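Local coordinates for protein Polyphosphate:AMP phosphotransferase (Pseudomonas aeruginosa PAO1, PDB 3CZP) that transfers a phosphate from inorganic polyphosphate to AMP to make ADP, using magnesium, and works less efficiently on GMP, at residues D16-A21 against Y220-V225; R297-V302 against E491-K496. All coordinates share one frame; numbering follows the deposited sequence.

The two interactions lie in different PPK2 domains of the same chain. Interaction 1 comes first and falls entirely in the N-terminal domain, which seems to be catalytically inactive and might serve dimerization. Interaction 2 follows in the C-terminal domain. Their centres are 55 Å apart, on opposite sides of the chain's centre, and their nearest atoms are about 38 Å apart. Each domain has its own five-stranded parallel sheet with strand order 2-3-1-4-5. Interaction 1 packs the first helix of its domain on helix 218-238. Interaction 2 sets the loop leading into strand 300-307 against the C-terminal part of helix 475-496. The two do not touch, so each concerns its own sheet and flanking helices.

Interaction 1 (D16-A21 against Y220-V225); sequences DTYEKA and YRALTV
Leu-223 CB lies at the edge of the Tyr-18 ring, near its plane, 4.2 Å from Tyr-18 CD1. On the ring of Tyr-220, Thr-224 OG1 lies over one face, toward the rim, and His-11 stacks on the ring.

This is a helix-helix contact in the N-terminal PPK2 domain, which belongs to the P-loop NTPase clan. It joins helix 15-39 to helix 218-238, which follows the edge strand 210-214 of the parallel sheet. The two short segments run roughly parallel, at 31°, and their axes come no closer than 10.8 Å. Side chains therefore bridge the gap, and no hydrogen bond crosses it.

Leu-223 does most of the bridging. Its CG is anti to the backbone N (chi1 -156°), and its two methyls reach Ala-21. Leu-223 CD2 comes to 3.8 Å from Ala-21 CB, and Leu-223 CD1 to 4.1 Å from the same atom. The methyl of Ala-21 thus meets both ends of the leucine fork. The side chains of Tyr-18 and Leu-223 point past one another. The phenol end of Tyr-18 passes Ala-222, with Tyr-18 OH 4.3 Å from Ala-222 CB. Tyr-18 and Ala-222 also touch Trp-66 of helix 56-66, while Ile-13 touches both Tyr-18 and Leu-223. The backbone O of Ala-21 is hydrogen-bonded to a glycerol, probably left from crystallisation.

Within helix 218-238, two donors of Thr-224 grip the carbonyl of Tyr-220. They approach from opposite faces of its plane. The backbone N of Thr-224 makes the usual helical bond to Tyr-220 O, and Thr-224 OG1 donates a second bond of 2.7 Å to that oxygen, tilted 26° from the carbonyl plane.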
loop_
_atom_site.group_PDB
_atom_site.type_symbol
_atom_site.label_atom_id
_atom_site.label_comp_id
_atom_site.label_asym_id
_atom_site.label_seq_id
_atom_site.Cartn_x
_atom_site.Cartn_y
_atom_site.Cartn_z
ATOM N N ASP A 16 11.179 9.656 43.503
ATOM C CA ASP A 16 10.052 9.045 44.182
ATOM C C ASP A 16 8.695 9.592 43.687
ATOM O O ASP A 16 7.756 8.837 43.510
ATOM C CB ASP A 16 10.249 9.195 45.663
ATOM C CG ASP A 16 11.538 8.517 46.128
ATOM O OD1 ASP A 16 11.538 7.268 46.220
ATOM O OD2 ASP A 16 12.547 9.220 46.345
ATOM N N THR A 17 8.598 10.893 43.464
ATOM C CA THR A 17 7.392 11.514 42.911
ATOM C C THR A 17 7.142 10.948 41.486
ATOM O O THR A 17 6.006 10.666 41.120
ATOM C CB THR A 17 7.591 13.088 42.831
ATOM O OG1 THR A 17 7.708 13.639 44.127
ATOM C CG2 THR A 17 6.461 13.822 42.086
ATOM N N TYR A 18 8.212 10.822 40.696
ATOM C CA TYR A 18 8.182 10.284 39.348
ATOM C C TYR A 18 7.664 8.832 39.322
ATOM O O TYR A 18 6.763 8.513 38.554
ATOM C CB TYR A 18 9.603 10.299 38.755
ATOM C CG TYR A 18 9.790 9.605 37.402
ATOM C CD1 TYR A 18 9.366 10.210 36.201
ATOM C CD2 TYR A 18 10.407 8.370 37.329
ATOM C CE1 TYR A 18 9.578 9.584 34.946
ATOM C CE2 TYR A 18 10.601 7.707 36.101
ATOM C CZ TYR A 18 10.222 8.332 34.921
ATOM O OH TYR A 18 10.409 7.685 33.731
ATOM N N GLU A 19 8.275 7.970 40.123
ATOM C CA GLU A 19 7.934 6.573 40.082
ATOM C C GLU A 19 6.477 6.362 40.466
ATOM O O GLU A 19 5.796 5.545 39.835
ATOM C CB GLU A 19 8.852 5.776 40.987
ATOM C CG GLU A 19 10.266 5.684 40.434
ATOM C CD GLU A 19 11.208 4.913 41.342
ATOM O OE1 GLU A 19 10.837 4.575 42.515
ATOM O OE2 GLU A 19 12.344 4.656 40.872
ATOM N N LYS A 20 6.022 7.040 41.539
ATOM C CA LYS A 20 4.605 7.014 41.915
ATOM C C LYS A 20 3.651 7.440 40.752
ATOM O O LYS A 20 2.655 6.776 40.441
ATOM C CB LYS A 20 4.387 7.914 43.120
ATOM C CG LYS A 20 2.948 8.052 43.515
ATOM C CD LYS A 20 2.739 8.645 44.860
ATOM C CE LYS A 20 1.382 9.352 44.895
ATOM N NZ LYS A 20 1.051 9.885 46.237
ATOM N N ALA A 21 3.958 8.562 40.137
ATOM C CA ALA A 21 3.133 9.091 39.046
ATOM C C ALA A 21 3.096 8.131 37.823
ATOM O O ALA A 21 2.032 7.893 37.206
ATOM C CB ALA A 21 3.623 10.466 38.674
ATOM N N TYR A 220 11.500 14.553 34.451
ATOM C CA TYR A 220 10.576 15.607 34.048
ATOM C C TYR A 220 10.106 15.497 32.569
ATOM O O TYR A 220 8.939 15.709 32.280
ATOM C CB TYR A 220 11.234 16.961 34.224
ATOM C CG TYR A 220 10.441 18.086 33.635
ATOM C CD1 TYR A 220 9.387 18.649 34.331
ATOM C CD2 TYR A 220 10.726 18.563 32.374
ATOM C CE1 TYR A 220 8.646 19.663 33.796
ATOM C CE2 TYR A 220 9.978 19.581 31.818
ATOM C CZ TYR A 220 8.961 20.163 32.559
ATOM O OH TYR A 220 8.204 21.163 31.988
ATOM N N ARG A 221 11.036 15.250 31.660
ATOM C CA ARG A 221 10.723 15.265 30.245
ATOM C C ARG A 221 9.762 14.129 29.856
ATOM O O ARG A 221 8.804 14.358 29.114
ATOM C CB ARG A 221 12.011 15.266 29.389
ATOM C CG ARG A 221 12.689 13.916 29.229
ATOM C CD ARG A 221 14.049 14.077 28.544
ATOM N NE ARG A 221 14.757 12.815 28.466
ATOM C CZ ARG A 221 16.079 12.668 28.330
ATOM N NH1 ARG A 221 16.890 13.711 28.264
ATOM N NH2 ARG A 221 16.598 11.442 28.215
ATOM N N ALA A 222 9.994 12.911 30.377
ATOM C CA ALA A 222 9.135 11.776 30.046
ATOM C C ALA A 222 7.771 11.889 30.639
ATOM O O ALA A 222 6.790 11.636 29.960
ATOM C CB ALA A 222 9.741 10.452 30.481
ATOM N N LEU A 223 7.718 12.191 31.933
ATOM C CA LEU A 223 6.459 12.385 32.606
ATOM C C LEU A 223 5.625 13.507 32.009
ATOM O O LEU A 223 4.413 13.395 31.948
ATOM C CB LEU A 223 6.683 12.639 34.104
ATOM C CG LEU A 223 5.511 12.316 35.046
ATOM C CD1 LEU A 223 5.013 10.918 34.896
ATOM C CD2 LEU A 223 5.894 12.573 36.512
ATOM N N THR A 224 6.283 14.620 31.663
ATOM C CA THR A 224 5.591 15.781 31.085
ATOM C C THR A 224 4.889 15.471 29.738
ATOM O O THR A 224 3.659 15.700 29.560
ATOM C CB THR A 224 6.498 17.011 31.026
ATOM O OG1 THR A 224 6.857 17.355 32.357
ATOM C CG2 THR A 224 5.797 18.223 30.345
ATOM N N VAL A 225 5.640 14.857 28.845
ATOM C CA VAL A 225 5.127 14.364 27.541
ATOM C C VAL A 225 3.986 13.346 27.728
ATOM O O VAL A 225 2.928 13.440 27.073
ATOM C CB VAL A 225 6.260 13.708 26.699
ATOM C CG1 VAL A 225 5.681 12.898 25.450
ATOM C CG2 VAL A 225 7.294 14.729 26.237
#

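Interaction 2 (R297-V302 against E491-K496); sequences RQHSLV and EAAYKK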
loop_
_atom_site.group_PDB
_atom_site.type_symbol
_atom_site.label_atom_id
_atom_site.label_comp_id
_atom_site.label_asym_id
_atom_site.label_seq_id
_atom_site.Cartn_x
_atom_site.Cartn_y
_atom_site.Cartn_z
ATOM N N ARG A 297 10.824 13.039 -18.902
ATOM C CA ARG A 297 11.507 12.453 -17.722
ATOM C C ARG A 297 11.495 13.324 -16.497
ATOM O O ARG A 297 11.610 12.839 -15.394
ATOM C CB ARG A 297 12.994 12.199 -18.024
ATOM C CG ARG A 297 13.189 11.127 -19.028
ATOM C CD ARG A 297 14.639 10.912 -19.371
ATOM N NE ARG A 297 14.700 9.715 -20.202
ATOM C CZ ARG A 297 14.622 8.475 -19.731
ATOM N NH1 ARG A 297 14.672 7.456 -20.581
ATOM N NH2 ARG A 297 14.536 8.249 -18.416
ATOM N N GLN A 298 11.439 14.623 -16.730
ATOM C CA GLN A 298 11.380 15.623 -15.684
ATOM C C GLN A 298 9.972 15.809 -15.155
ATOM O O GLN A 298 9.758 16.586 -14.229
ATOM C CB GLN A 298 11.905 16.923 -16.279
ATOM C CG GLN A 298 11.510 18.208 -15.586
ATOM C CD GLN A 298 12.249 19.413 -16.156
ATOM O OE1 GLN A 298 12.910 19.311 -17.206
ATOM N NE2 GLN A 298 12.107 20.576 -15.482
ATOM N N HIS A 299 9.017 15.070 -15.703
ATOM C CA HIS A 299 7.620 15.324 -15.474
ATOM C C HIS A 299 6.804 14.057 -15.256
ATOM O O HIS A 299 7.274 12.935 -15.413
ATOM C CB HIS A 299 7.024 16.058 -16.701
ATOM C CG HIS A 299 7.566 17.445 -16.903
ATOM N ND1 HIS A 299 7.248 18.505 -16.070
ATOM C CD2 HIS A 299 8.413 17.941 -17.831
ATOM C CE1 HIS A 299 7.875 19.594 -16.486
ATOM N NE2 HIS A 299 8.594 19.276 -17.547
ATOM N N SER A 300 5.543 14.268 -14.914
ATOM C CA SER A 300 4.562 13.219 -15.089
ATOM C C SER A 300 3.239 13.904 -15.447
ATOM O O SER A 300 3.175 15.117 -15.489
ATOM C CB SER A 300 4.499 12.302 -13.850
ATOM O OG SER A 300 4.165 13.074 -12.742
ATOM N N LEU A 301 2.205 13.110 -15.725
ATOM C CA LEU A 301 0.939 13.650 -16.179
ATOM C C LEU A 301 -0.165 13.108 -15.307
ATOM O O LEU A 301 -0.169 11.928 -14.982
ATOM C CB LEU A 301 0.720 13.296 -17.660
ATOM C CG LEU A 301 -0.432 13.857 -18.506
ATOM C CD1 LEU A 301 -0.327 15.344 -18.562
ATOM C CD2 LEU A 301 -0.332 13.272 -19.948
ATOM N N VAL A 302 -1.072 13.998 -14.912
ATOM C CA VAL A 302 -2.377 13.628 -14.306
ATOM C C VAL A 302 -3.487 14.228 -15.121
ATOM O O VAL A 302 -3.547 15.459 -15.285
ATOM C CB VAL A 302 -2.451 14.080 -12.820
ATOM C CG1 VAL A 302 -3.861 13.866 -12.239
ATOM C CG2 VAL A 302 -1.418 13.303 -12.006
ATOM N N GLU A 491 3.243 20.497 -23.974
ATOM C CA GLU A 491 4.093 21.470 -24.658
ATOM C C GLU A 491 4.380 22.716 -23.798
ATOM O O GLU A 491 5.506 23.213 -23.778
ATOM C CB GLU A 491 3.467 21.864 -26.002
ATOM C CG GLU A 491 3.411 20.680 -27.008
ATOM C CD GLU A 491 2.971 21.107 -28.405
ATOM O OE1 GLU A 491 2.774 22.337 -28.611
ATOM O OE2 GLU A 491 2.832 20.211 -29.281
ATOM N N ALA A 492 3.344 23.212 -23.111
ATOM C CA ALA A 492 3.461 24.377 -22.271
ATOM C C ALA A 492 4.486 24.204 -21.164
ATOM O O ALA A 492 5.303 25.126 -20.905
ATOM C CB ALA A 492 2.113 24.740 -21.662
ATOM N N ALA A 493 4.381 23.063 -20.479
ATOM C CA ALA A 493 5.319 22.612 -19.480
ATOM C C ALA A 493 6.747 22.615 -20.016
ATOM O O ALA A 493 7.656 23.126 -19.363
ATOM C CB ALA A 493 4.955 21.209 -19.029
ATOM N N TYR A 494 6.963 22.044 -21.200
ATOM C CA TYR A 494 8.327 22.055 -21.770
ATOM C C TYR A 494 8.866 23.470 -22.024
ATOM O O TYR A 494 10.071 23.731 -21.913
ATOM C CB TYR A 494 8.382 21.270 -23.081
ATOM C CG TYR A 494 8.097 19.804 -22.958
ATOM C CD1 TYR A 494 8.083 19.159 -21.706
ATOM C CD2 TYR A 494 7.854 19.043 -24.087
ATOM C CE1 TYR A 494 7.818 17.816 -21.606
ATOM C CE2 TYR A 494 7.589 17.701 -23.988
ATOM C CZ TYR A 494 7.555 17.084 -22.742
ATOM O OH TYR A 494 7.264 15.725 -22.643
ATOM N N LYS A 495 7.970 24.361 -22.408
ATOM C CA LYS A 495 8.332 25.752 -22.695
ATOM C C LYS A 495 8.700 26.503 -21.419
ATOM O O LYS A 495 9.398 27.506 -21.483
ATOM C CB LYS A 495 7.188 26.467 -23.382
ATOM C CG LYS A 495 7.009 26.144 -24.859
ATOM C CD LYS A 495 5.732 26.792 -25.348
ATOM C CE LYS A 495 5.369 26.368 -26.781
ATOM N NZ LYS A 495 4.184 27.124 -27.302
ATOM N N LYS A 496 8.206 26.022 -20.280
ATOM C CA LYS A 496 8.507 26.575 -18.972
ATOM C C LYS A 496 9.827 26.030 -18.422
ATOM O O LYS A 496 10.538 26.764 -17.762
ATOM C CB LYS A 496 7.331 26.289 -18.030
ATOM C CG LYS A 496 7.365 26.996 -16.669
ATOM C CD LYS A 496 6.064 26.637 -15.873
ATOM C CE LYS A 496 6.165 26.753 -14.333
ATOM N NZ LYS A 496 4.991 26.071 -13.687
#
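His-299 packs against Ala-493 and Tyr-494 of helix 475-496. It sits in the loop that leads into strand 300-307. Its imidazole is the tightly packed part of the contact. The methyl of Ala-493 lies over one face, toward the rim, with Ala-493 CB 4.2 Å from His-299 CE1. Gln-298 CG covers the opposite face, again toward the rim.

Tyr-494 meets the imidazole obliquely. His-299 CD2 sits in the plane of the tyrosine ring at its edge, 3.8 Å from Tyr-494 CE1. The ring planes are turned 41° from each other, with centroids 5.9 Å apart. The CG of Tyr-494 stands beside the backbone N and anti to the carbonyl carbon (chi1 -64°), which brings the CD1-CE1 side of its ring up to His-299 CD2. The hydroxyl of Tyr-494 is hydrogen-bonded to the backbone O of Leu-290.

No hydrogen bond links the two segments, but both imidazole nitrogens have partners outside them. ND1 pairs with the backbone O of Gly-403, and NE2 with Asp-497 OD2, in the residue following Lys-496. These two bonds hold the ring's rotation. Both nitrogens face acceptors, which is consistent with a doubly protonated imidazole that the carboxylate would probably stabilise.

The solvent side is looser. Arg-297, Lys-495 and Lys-496 are exposed and do not meet the other segment. Gln-298 is exposed too, although its CG lies on the ring.

The contact joins the lead-in to the first strand of the second PPK2 domain, central in its sheet, to the domain's last helix. This is the layering of helix on parallel sheet of an alpha/beta P-loop NTPase-type fold.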